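Local coordinates for fucose-specific lectin (Aleuria aurantia, PDB 6GKE), which binds L-fucose, preferring alpha-1,6-linked core fucose on glycoproteins, through five sites set between the blades of a six-bladed beta-propeller, at residues 11-16 against 24-29; 64-69 against 77-82; 233-238 against 250-255. The protein carries 1 engineered substitution. All coordinates share one frame; numbering follows the deposited sequence.

Interaction 1: 11-16 against 24-29; sequences AAISWA and RVYFQD. With FUC (alpha-L-fucopyranose), chain C.
Two donors from strand 22-28 converge on Ala11 O: the amide Tyr26 N at 2.8 Å, in a nearly straight bond, and the CA-H of Val25, with CA 3.4 Å from that oxygen. Arg24 O is gripped likewise, by Ile13 N and by the CA-H of Ala12. Return bonds from Ala11 N to Tyr26 O and from Arg24 N to Ile13 O complete two hydrogen-bonded antiparallel pairs, with Ala12 and Val25 forming the non-hydrogen-bonded pair between them.

On the face carrying Ile13, Arg24 and Tyr26, Ile13 has CG1 set between its backbone N and carbonyl carbon (chi1 57°), 3.7 Å from Arg24 CB, and its CD1 continues to the edge of the Tyr26 ring. Trp15 CH2 lies over one face of the guanidinium, 3.6 Å from Arg24 CZ. Near the edge of that group, Arg24 NE donates to fucose O4 at 2.8 Å, while NH2 donates to fucose O5 at 2.9 Å. Tyr26 is second shell: its OH bonds Glu36, itself a fucose ligand.

The hairpin opens a four-stranded blade. Strand 33-40 continues the sheet beyond 22-28, and strands 64-70 and 73-81 of the next blade pack against Ala11, Ile13, Trp15 and Tyr26.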
loop_
_atom_site.group_PDB
_atom_site.type_symbol
_atom_site.label_atom_id
_atom_site.label_comp_id
_atom_site.label_asym_id
_atom_site.label_seq_id
_atom_site.Cartn_x
_atom_site.Cartn_y
_atom_site.Cartn_z
ATOM N N ALA A 11 6.603 13.295 7.459
ATOM C CA ALA A 11 7.018 14.588 8.010
ATOM C C ALA A 11 8.525 14.723 7.825
ATOM O O ALA A 11 9.235 13.731 7.857
ATOM C CB ALA A 11 6.633 14.719 9.465
ATOM N N ALA A 12 8.999 15.954 7.635
ATOM C CA ALA A 12 10.406 16.163 7.336
ATOM C C ALA A 12 10.899 17.477 7.937
ATOM O O ALA A 12 10.166 18.460 7.998
ATOM C CB ALA A 12 10.624 16.154 5.847
ATOM N N ILE A 13 12.180 17.472 8.315
ATOM C CA ILE A 13 12.869 18.628 8.887
ATOM C C ILE A 13 14.278 18.703 8.289
ATOM O O ILE A 13 14.813 17.722 7.771
ATOM C CB ILE A 13 12.928 18.556 10.428
ATOM C CG1 ILE A 13 13.613 17.267 10.895
ATOM C CG2 ILE A 13 11.543 18.736 11.035
ATOM C CD1 ILE A 13 13.868 17.170 12.381
ATOM N N SER A 14 14.878 19.885 8.411
ATOM C CA SER A 14 16.208 20.144 7.889
ATOM C C SER A 14 16.834 21.272 8.706
ATOM O O SER A 14 16.121 22.189 9.126
ATOM C CB SER A 14 16.129 20.513 6.419
ATOM O OG SER A 14 17.405 20.699 5.823
ATOM N N TRP A 15 18.153 21.217 8.894
ATOM C CA TRP A 15 18.865 22.322 9.510
ATOM C C TRP A 15 20.279 22.412 8.942
ATOM O O TRP A 15 20.874 21.421 8.537
ATOM C CB TRP A 15 18.867 22.241 11.043
ATOM C CG TRP A 15 19.580 21.070 11.646
ATOM C CD1 TRP A 15 20.856 21.037 12.130
ATOM C CD2 TRP A 15 19.030 19.766 11.899
ATOM N NE1 TRP A 15 21.139 19.804 12.645
ATOM C CE2 TRP A 15 20.040 19.001 12.520
ATOM C CE3 TRP A 15 17.793 19.158 11.645
ATOM C CZ2 TRP A 15 19.852 17.669 12.889
ATOM C CZ3 TRP A 15 17.606 17.841 12.008
ATOM C CH2 TRP A 15 18.622 17.110 12.628
ATOM N N ALA A 16 20.801 23.638 8.932
ATOM C CA ALA A 16 22.164 23.900 8.506
ATOM C C ALA A 16 23.144 23.320 9.534
ATOM O O ALA A 16 22.881 23.373 10.726
ATOM C CB ALA A 16 22.357 25.384 8.328
ATOM N N ARG A 24 16.036 15.045 8.524
ATOM C CA ARG A 24 15.378 13.877 9.075
ATOM C C ARG A 24 14.006 13.769 8.416
ATOM O O ARG A 24 13.339 14.772 8.190
ATOM C CB ARG A 24 15.205 13.961 10.595
ATOM C CG ARG A 24 16.482 14.228 11.381
ATOM C CD ARG A 24 17.439 13.053 11.382
ATOM N NE ARG A 24 18.643 13.295 12.174
ATOM C CZ ARG A 24 19.766 13.851 11.720
ATOM N NH1 ARG A 24 19.885 14.193 10.446
ATOM N NH2 ARG A 24 20.769 14.071 12.553
ATOM N N VAL A 25 13.599 12.535 8.121
ATOM C CA VAL A 25 12.274 12.282 7.591
ATOM C C VAL A 25 11.645 11.160 8.419
ATOM O O VAL A 25 12.320 10.212 8.817
ATOM C CB VAL A 25 12.303 12.004 6.074
ATOM C CG1 VAL A 25 13.138 10.799 5.706
ATOM C CG2 VAL A 25 10.909 11.901 5.481
ATOM N N TYR A 26 10.343 11.329 8.686
ATOM C CA TYR A 26 9.544 10.464 9.538
ATOM C C TYR A 26 8.423 9.858 8.699
ATOM O O TYR A 26 7.779 10.548 7.901
ATOM C CB TYR A 26 8.971 11.239 10.735
ATOM C CG TYR A 26 10.078 11.858 11.538
ATOM C CD1 TYR A 26 10.815 11.102 12.433
ATOM C CD2 TYR A 26 10.485 13.159 11.297
ATOM C CE1 TYR A 26 11.912 11.628 13.090
ATOM C CE2 TYR A 26 11.580 13.702 11.945
ATOM C CZ TYR A 26 12.307 12.929 12.829
ATOM O OH TYR A 26 13.420 13.450 13.415
ATOM N N PHE A 27 8.198 8.558 8.906
ATOM C CA PHE A 27 7.178 7.817 8.197
ATOM C C PHE A 27 6.730 6.670 9.097
ATOM O O PHE A 27 7.394 6.351 10.080
ATOM C CB PHE A 27 7.714 7.302 6.857
ATOM C CG PHE A 27 8.833 6.295 6.979
ATOM C CD1 PHE A 27 10.161 6.692 7.067
ATOM C CD2 PHE A 27 8.555 4.936 7.027
ATOM C CE1 PHE A 27 11.176 5.751 7.191
ATOM C CE2 PHE A 27 9.568 3.998 7.151
ATOM C CZ PHE A 27 10.875 4.408 7.231
ATOM N N GLN A 28 5.622 6.031 8.727
ATOM C CA GLN A 28 5.097 4.932 9.509
ATOM C C GLN A 28 5.394 3.607 8.810
ATOM O O GLN A 28 5.338 3.499 7.583
ATOM C CB GLN A 28 3.595 5.114 9.725
ATOM C CG GLN A 28 3.016 4.211 10.801
ATOM C CD GLN A 28 1.644 4.676 11.218
ATOM O OE1 GLN A 28 0.837 5.112 10.390
ATOM N NE2 GLN A 28 1.367 4.591 12.513
ATOM N N ASP A 29 5.677 2.594 9.630
ATOM C CA ASP A 29 5.939 1.250 9.147
ATOM C C ASP A 29 4.673 0.389 9.279
ATOM O O ASP A 29 3.619 0.826 9.750
ATOM C CB ASP A 29 7.174 0.645 9.822
ATOM C CG ASP A 29 7.039 0.273 11.290
ATOM O OD1 ASP A 29 5.898 0.077 11.755
ATOM O OD2 ASP A 29 8.097 0.170 11.954
HETATM C C1 FUC C . 20.780 11.580 15.333
HETATM C C2 FUC C . 19.610 10.621 15.234
HETATM C C3 FUC C . 18.500 11.021 16.202
HETATM C C4 FUC C . 18.127 12.483 16.009
HETATM C C5 FUC C . 19.379 13.341 16.156
HETATM C C6 FUC C . 19.124 14.825 15.940
HETATM O O1 FUC C . 21.400 11.364 16.593
HETATM O O2 FUC C . 20.062 9.300 15.555
HETATM O O3 FUC C . 17.373 10.152 16.047
HETATM O O4 FUC C . 17.571 12.715 14.711
HETATM O O5 FUC C . 20.341 12.924 15.184
#

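Interaction 2: 64-69 against 77-82; sequences AAVTWK and RVYCVN. With FUC (alpha-L-fucopyranose), chain B.
Trp68 and Arg77 lean together at a slant, the indole and guanidinium planes turned 55° apart, so the pair is not a parallel stack. The indole comes over one face of the guanidinium with its far corner: Trp68 CH2 stands above the centre of the group, 3.6 Å from Arg77 CZ. Both side chains must turn to meet. Trp68 has CG between its backbone N and carbonyl carbon (chi1 67°), which swings the six-membered ring across to the partner strand. Arg77 CG lies 3.8 Å from Trp68 CZ3, and the bend at chi2 (-66°) then turns the chain beyond CG so that the guanidinium comes up to the CZ2-CH2 side of the indole.

Farther along the same face, Val66 sends CG2 to Arg77 CB at 4.0 Å, and the same methyl faces the edge of the Tyr79 ring. The opposite face carries a lighter pairing, Ala65 CB with Val78 CG2. Under all of this lies regular antiparallel backbone pairing, with Ala64 bonded to Tyr79 and Val66 to Arg77 in both directions; Arg77 O also draws in the CA-H of Ala65, with CA at 3.1 Å.

The indole having taken a face, the polar rim of the guanidinium is turned to the sugar. Arg77 NE gives fucose O4 a bond of 2.9 Å, with only a weak one to O5, and Arg77 NH2 reaches O5 at 2.9 Å. NH2 is further tied to Gln75, and Tyr79 OH to Glu89, which binds the same fucose along with Gln101 and Trp153.

Fucose O5, a ring oxygen without a proton, can only accept, so an arginine that can only donate is a direct match for it. With Trp68 on its face and Gln75 on its rim, the guanidinium is probably limited in its rotation, with NE and NH2 directed at the sugar.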
loop_
_atom_site.group_PDB
_atom_site.type_symbol
_atom_site.label_atom_id
_atom_site.label_comp_id
_atom_site.label_asym_id
_atom_site.label_seq_id
_atom_site.Cartn_x
_atom_site.Cartn_y
_atom_site.Cartn_z
ATOM N N ALA A 64 3.446 15.375 11.698
ATOM C CA ALA A 64 4.081 16.663 11.464
ATOM C C ALA A 64 5.335 16.714 12.336
ATOM O O ALA A 64 5.435 15.971 13.305
ATOM C CB ALA A 64 3.139 17.809 11.771
ATOM N N ALA A 65 6.281 17.588 12.002
ATOM C CA ALA A 65 7.505 17.672 12.791
ATOM C C ALA A 65 8.117 19.065 12.691
ATOM O O ALA A 65 8.003 19.725 11.652
ATOM C CB ALA A 65 8.500 16.631 12.344
ATOM N N VAL A 66 8.799 19.464 13.771
ATOM C CA VAL A 66 9.573 20.713 13.827
ATOM C C VAL A 66 10.898 20.453 14.545
ATOM O O VAL A 66 11.046 19.468 15.270
ATOM C CB VAL A 66 8.805 21.845 14.534
ATOM C CG1 VAL A 66 7.550 22.233 13.772
ATOM C CG2 VAL A 66 8.471 21.501 15.980
ATOM N N THR A 67 11.839 21.383 14.368
ATOM C CA THR A 67 13.146 21.281 14.995
ATOM C C THR A 67 13.708 22.675 15.272
ATOM O O THR A 67 13.380 23.642 14.593
ATOM C CB THR A 67 14.099 20.459 14.117
ATOM O OG1 THR A 67 15.328 20.196 14.799
ATOM C CG2 THR A 67 14.429 21.140 12.806
ATOM N N TRP A 68 14.579 22.744 16.274
ATOM C CA TRP A 68 15.375 23.928 16.574
ATOM C C TRP A 68 16.594 23.465 17.375
ATOM O O TRP A 68 16.633 22.326 17.839
ATOM C CB TRP A 68 14.567 25.001 17.328
ATOM C CG TRP A 68 14.169 24.599 18.717
ATOM C CD1 TRP A 68 14.793 24.926 19.886
ATOM C CD2 TRP A 68 13.055 23.765 19.084
ATOM N NE1 TRP A 68 14.147 24.354 20.948
ATOM C CE2 TRP A 68 13.080 23.634 20.487
ATOM C CE3 TRP A 68 12.038 23.120 18.370
ATOM C CZ2 TRP A 68 12.142 22.876 21.184
ATOM C CZ3 TRP A 68 11.104 22.376 19.059
ATOM C CH2 TRP A 68 11.161 22.253 20.448
ATOM N N LYS A 69 17.575 24.354 17.527
ATOM C CA LYS A 69 18.752 24.047 18.312
ATOM C C LYS A 69 18.611 24.692 19.694
ATOM O O LYS A 69 18.170 25.817 19.823
ATOM C CB LYS A 69 20.014 24.516 17.584
ATOM C CG LYS A 69 21.315 24.108 18.256
ATOM C CD LYS A 69 22.526 24.229 17.354
ATOM C CE LYS A 69 22.613 25.557 16.631
ATOM N NZ LYS A 69 23.901 25.712 15.910
ATOM N N ARG A 77 10.422 17.658 17.561
ATOM C CA ARG A 77 9.098 17.261 18.017
ATOM C C ARG A 77 8.359 16.653 16.829
ATOM O O ARG A 77 8.323 17.259 15.754
ATOM C CB ARG A 77 8.310 18.451 18.574
ATOM C CG ARG A 77 9.011 19.208 19.691
ATOM C CD ARG A 77 9.173 18.383 20.958
ATOM N NE ARG A 77 9.790 19.132 22.048
ATOM C CZ ARG A 77 11.101 19.215 22.287
ATOM N NH1 ARG A 77 11.975 18.593 21.514
ATOM N NH2 ARG A 77 11.538 19.936 23.306
ATOM N N VAL A 78 7.801 15.455 17.042
ATOM C CA VAL A 78 7.024 14.756 16.038
ATOM C C VAL A 78 5.605 14.593 16.582
ATOM O O VAL A 78 5.418 14.015 17.646
ATOM C CB VAL A 78 7.635 13.393 15.667
ATOM C CG1 VAL A 78 6.782 12.679 14.630
ATOM C CG2 VAL A 78 9.062 13.541 15.167
ATOM N N TYR A 79 4.631 15.120 15.834
ATOM C CA TYR A 79 3.215 15.092 16.200
ATOM C C TYR A 79 2.516 13.977 15.431
ATOM O O TYR A 79 2.812 13.724 14.265
ATOM C CB TYR A 79 2.573 16.463 15.948
ATOM C CG TYR A 79 3.261 17.499 16.793
ATOM C CD1 TYR A 79 3.021 17.540 18.154
ATOM C CD2 TYR A 79 4.250 18.325 16.284
ATOM C CE1 TYR A 79 3.724 18.386 18.992
ATOM C CE2 TYR A 79 4.965 19.182 17.106
ATOM C CZ TYR A 79 4.713 19.200 18.466
ATOM O OH TYR A 79 5.464 20.000 19.281
ATOM N N CYS A 80 1.577 13.329 16.124
ATOM C CA CYS A 80 0.851 12.196 15.593
ATOM C C CYS A 80 -0.432 12.039 16.407
ATOM O O CYS A 80 -0.740 12.881 17.246
ATOM C CB CYS A 80 1.719 10.945 15.638
ATOM S SG CYS A 80 2.145 10.434 17.324
ATOM N N VAL A 81 -1.180 10.965 16.157
ATOM C CA VAL A 81 -2.411 10.660 16.829
ATOM C C VAL A 81 -2.324 9.219 17.379
ATOM O O VAL A 81 -1.901 8.336 16.629
ATOM C CB VAL A 81 -3.544 10.876 15.802
ATOM C CG1 VAL A 81 -4.900 10.533 16.376
ATOM C CG2 VAL A 81 -3.552 12.304 15.262
ATOM N N ASN A 82 -2.782 8.974 18.609
ATOM C CA ASN A 82 -2.795 7.622 19.151
ATOM C C ASN A 82 -4.081 6.900 18.719
ATOM O O ASN A 82 -4.883 7.415 17.945
ATOM C CB ASN A 82 -2.537 7.637 20.659
ATOM C CG ASN A 82 -3.708 8.110 21.491
ATOM O OD1 ASN A 82 -4.808 8.331 20.984
ATOM N ND2 ASN A 82 -3.476 8.270 22.786
HETATM C C1 FUC B . 8.963 19.541 25.975
HETATM C C2 FUC B . 7.682 18.806 25.600
HETATM C C3 FUC B . 6.552 19.797 25.354
HETATM C C4 FUC B . 6.999 20.807 24.299
HETATM C C5 FUC B . 8.250 21.518 24.799
HETATM C C6 FUC B . 8.779 22.563 23.834
HETATM O O2 FUC B . 7.319 17.902 26.648
HETATM O O3 FUC B . 5.355 19.101 24.992
HETATM O O4 FUC B . 7.331 20.172 23.056
HETATM O O5 FUC B . 9.288 20.544 25.013
#

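Interaction 3: 233-238 against 250-255; sequences REELYE and QIKDAS. With FUC (alpha-L-fucopyranose), chain G.
Tyr237 OH accepts from Gln250 NE2 at 2.9 Å, with the hydroxyl in the plane of the amide. The two side chains run side by side, and Gln250 CG sits over one face of the phenol ring, a CH-pi contact. The other end of the amide is satisfied too: Gln250 OE1 accepts from Lys252 NZ at 2.8 Å.

Backbone pairing is sparse, resting on Ile251 N to Leu236 O at 2.8 Å, and a water stands between Leu236 N and Ile251 O. It accepts from Leu236 N and donates to Ile251 O and to Glu235 OE1, at 2.7 Å from each of the two oxygens. A second joins Glu235 OE1 to Asp253 N, and a third links Glu235 OE2 with Asp253 O. Glu235 OE2 also receives the amide of Thr258. Asp253 OD1, meanwhile, accepts from Ser255 N, which makes an Asx turn, and also from Ser255 OG.

Leu236 CD2 and Ile251 CD1 pack together, and Ile251 CD1 also touches Glu238 CB. With CG anti to its backbone N (chi1 -178°), Glu238 stretches to the fucose: O3 donates to OE1 at 2.6 Å and O4 to OE2 at 2.7 Å. Such short bonds from two hydroxyls are consistent with an ionised carboxylate that recognises the neighbouring O3 and O4 of the sugar.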
loop_
_atom_site.group_PDB
_atom_site.type_symbol
_atom_site.label_atom_id
_atom_site.label_comp_id
_atom_site.label_asym_id
_atom_site.label_seq_id
_atom_site.Cartn_x
_atom_site.Cartn_y
_atom_site.Cartn_z
ATOM N N ARG A 233 -0.366 10.271 -7.752
ATOM C CA ARG A 233 -0.322 9.932 -9.186
ATOM C C ARG A 233 -0.747 11.128 -10.052
ATOM O O ARG A 233 -1.196 10.957 -11.186
ATOM C CB ARG A 233 -1.126 8.669 -9.513
ATOM C CG ARG A 233 -0.530 7.911 -10.691
ATOM C CD ARG A 233 -1.333 6.693 -11.080
ATOM N NE ARG A 233 -0.621 5.846 -12.026
ATOM C CZ ARG A 233 -0.617 6.019 -13.346
ATOM N NH1 ARG A 233 -1.252 7.049 -13.880
ATOM N NH2 ARG A 233 0.022 5.164 -14.126
ATOM N N GLU A 234 -0.543 12.343 -9.531
ATOM C CA GLU A 234 -0.575 13.573 -10.322
ATOM C C GLU A 234 0.744 14.302 -10.052
ATOM O O GLU A 234 1.461 13.981 -9.108
ATOM C CB GLU A 234 -1.771 14.455 -9.964
ATOM C CG GLU A 234 -3.110 13.770 -10.138
ATOM C CD GLU A 234 -3.467 13.378 -11.559
ATOM O OE1 GLU A 234 -4.392 12.564 -11.710
ATOM O OE2 GLU A 234 -2.835 13.898 -12.504
ATOM N N GLU A 235 1.073 15.299 -10.870
ATOM C CA GLU A 235 2.335 16.003 -10.684
ATOM C C GLU A 235 2.246 16.941 -9.474
ATOM O O GLU A 235 1.180 17.441 -9.110
ATOM C CB GLU A 235 2.725 16.805 -11.927
ATOM C CG GLU A 235 2.835 15.996 -13.210
ATOM C CD GLU A 235 3.945 14.962 -13.311
ATOM O OE1 GLU A 235 4.685 14.749 -12.320
ATOM O OE2 GLU A 235 4.060 14.355 -14.399
ATOM N N LEU A 236 3.413 17.171 -8.870
ATOM C CA LEU A 236 3.622 18.145 -7.813
ATOM C C LEU A 236 3.465 19.565 -8.371
ATOM O O LEU A 236 3.981 19.868 -9.450
ATOM C CB LEU A 236 5.038 17.934 -7.266
ATOM C CG LEU A 236 5.499 18.892 -6.170
ATOM C CD1 LEU A 236 4.634 18.770 -4.926
ATOM C CD2 LEU A 236 6.960 18.635 -5.829
ATOM N N TYR A 237 2.791 20.428 -7.602
ATOM C CA TYR A 237 2.670 21.849 -7.895
ATOM C C TYR A 237 3.407 22.665 -6.837
ATOM O O TYR A 237 3.430 22.292 -5.656
ATOM C CB TYR A 237 1.207 22.294 -7.894
ATOM C CG TYR A 237 0.434 21.817 -9.093
ATOM C CD1 TYR A 237 -0.044 20.518 -9.148
ATOM C CD2 TYR A 237 0.185 22.645 -10.175
ATOM C CE1 TYR A 237 -0.742 20.048 -10.247
ATOM C CE2 TYR A 237 -0.527 22.197 -11.279
ATOM C CZ TYR A 237 -0.989 20.894 -11.315
ATOM O OH TYR A 237 -1.683 20.442 -12.402
ATOM N N GLU A 238 3.941 23.807 -7.278
ATOM C CA GLU A 238 4.520 24.799 -6.384
ATOM C C GLU A 238 3.965 26.179 -6.734
ATOM O O GLU A 238 3.974 26.573 -7.907
ATOM C CB GLU A 238 6.041 24.854 -6.530
ATOM C CG GLU A 238 6.724 25.839 -5.595
ATOM C CD GLU A 238 8.160 26.124 -5.989
ATOM O OE1 GLU A 238 8.352 26.773 -7.038
ATOM O OE2 GLU A 238 9.088 25.705 -5.255
ATOM N N GLN A 250 4.014 23.146 -12.274
ATOM C CA GLN A 250 4.329 21.765 -11.979
ATOM C C GLN A 250 5.844 21.582 -11.859
ATOM O O GLN A 250 6.619 22.164 -12.616
ATOM C CB GLN A 250 3.783 20.833 -13.058
ATOM C CG GLN A 250 2.264 20.760 -13.084
ATOM C CD GLN A 250 1.749 19.833 -14.160
ATOM O OE1 GLN A 250 2.496 19.317 -14.980
ATOM N NE2 GLN A 250 0.452 19.588 -14.148
ATOM N N ILE A 251 6.235 20.748 -10.895
ATOM C CA ILE A 251 7.577 20.229 -10.754
ATOM C C ILE A 251 7.520 18.791 -11.254
ATOM O O ILE A 251 6.855 17.966 -10.639
ATOM C CB ILE A 251 8.043 20.302 -9.291
ATOM C CG1 ILE A 251 8.187 21.754 -8.834
ATOM C CG2 ILE A 251 9.328 19.505 -9.087
ATOM C CD1 ILE A 251 8.296 21.911 -7.339
ATOM N N LYS A 252 8.162 18.524 -12.390
ATOM C CA LYS A 252 7.990 17.242 -13.029
ATOM C C LYS A 252 9.214 16.899 -13.875
ATOM O O LYS A 252 10.050 17.746 -14.179
ATOM C CB LYS A 252 6.710 17.225 -13.867
ATOM C CG LYS A 252 6.672 18.191 -15.038
ATOM C CD LYS A 252 5.320 18.170 -15.706
ATOM C CE LYS A 252 5.191 19.118 -16.876
ATOM N NZ LYS A 252 3.821 19.079 -17.438
ATOM N N ASP A 253 9.266 15.615 -14.229
ATOM C CA ASP A 253 10.315 14.992 -15.000
ATOM C C ASP A 253 9.631 14.241 -16.142
ATOM O O ASP A 253 8.862 13.321 -15.889
ATOM C CB ASP A 253 11.125 14.074 -14.080
ATOM C CG ASP A 253 12.212 13.247 -14.740
ATOM O OD1 ASP A 253 12.234 13.177 -15.982
ATOM O OD2 ASP A 253 13.027 12.668 -13.993
ATOM N N ALA A 254 9.897 14.652 -17.384
ATOM C CA ALA A 254 9.217 14.083 -18.548
ATOM C C ALA A 254 9.467 12.570 -18.652
ATOM O O ALA A 254 8.627 11.845 -19.191
ATOM C CB ALA A 254 9.658 14.800 -19.798
ATOM N N SER A 255 10.611 12.103 -18.137
ATOM C CA SER A 255 10.997 10.686 -18.213
ATOM C C SER A 255 10.333 9.861 -17.103
ATOM O O SER A 255 10.326 8.632 -17.180
ATOM C CB SER A 255 12.495 10.532 -18.165
ATOM O OG SER A 255 12.986 10.674 -16.841
HETATM C C1 FUC G . 12.343 29.764 -7.469
HETATM C C2 FUC G . 11.262 28.777 -7.885
HETATM C C3 FUC G . 11.767 27.342 -7.727
HETATM C C4 FUC G . 12.297 27.118 -6.305
HETATM C C5 FUC G . 13.362 28.162 -6.016
HETATM C C6 FUC G . 13.965 28.069 -4.621
HETATM O O1 FUC G . 13.422 29.698 -8.405
HETATM O O2 FUC G . 10.900 29.029 -9.247
HETATM O O3 FUC G . 10.726 26.430 -8.075
HETATM O O4 FUC G . 11.270 27.264 -5.314
HETATM O O5 FUC G . 12.809 29.471 -6.150
HETATM O O HOH W 1 5.653 15.643 -9.973
HETATM O O HOH W 2 7.322 13.953 -13.006
HETATM O O HOH W 3 6.199 14.439 -16.220
#

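Overall arrangement
The three contacts follow one another along the chain, in repeats 1, 2 and 5. Interactions 1 and 2 are equivalent hairpins of adjacent blades, their centres about 9 Å apart, and they touch directly: Ile13 CD1 lies 3.7 Å from Thr67 CB. Interaction 3 stands apart near the outer edge of its blade, its centre about 22 Å from that of interaction 1 and about 28 Å from that of interaction 2. Each serves a different fucose. The first two supply the arginine of a site and the third the glutamate of a site whose arginine is Arg226; Trp97, Trp153 and Trp298, each from the following repeat, also bond the sugars, each across from the neighbouring blade.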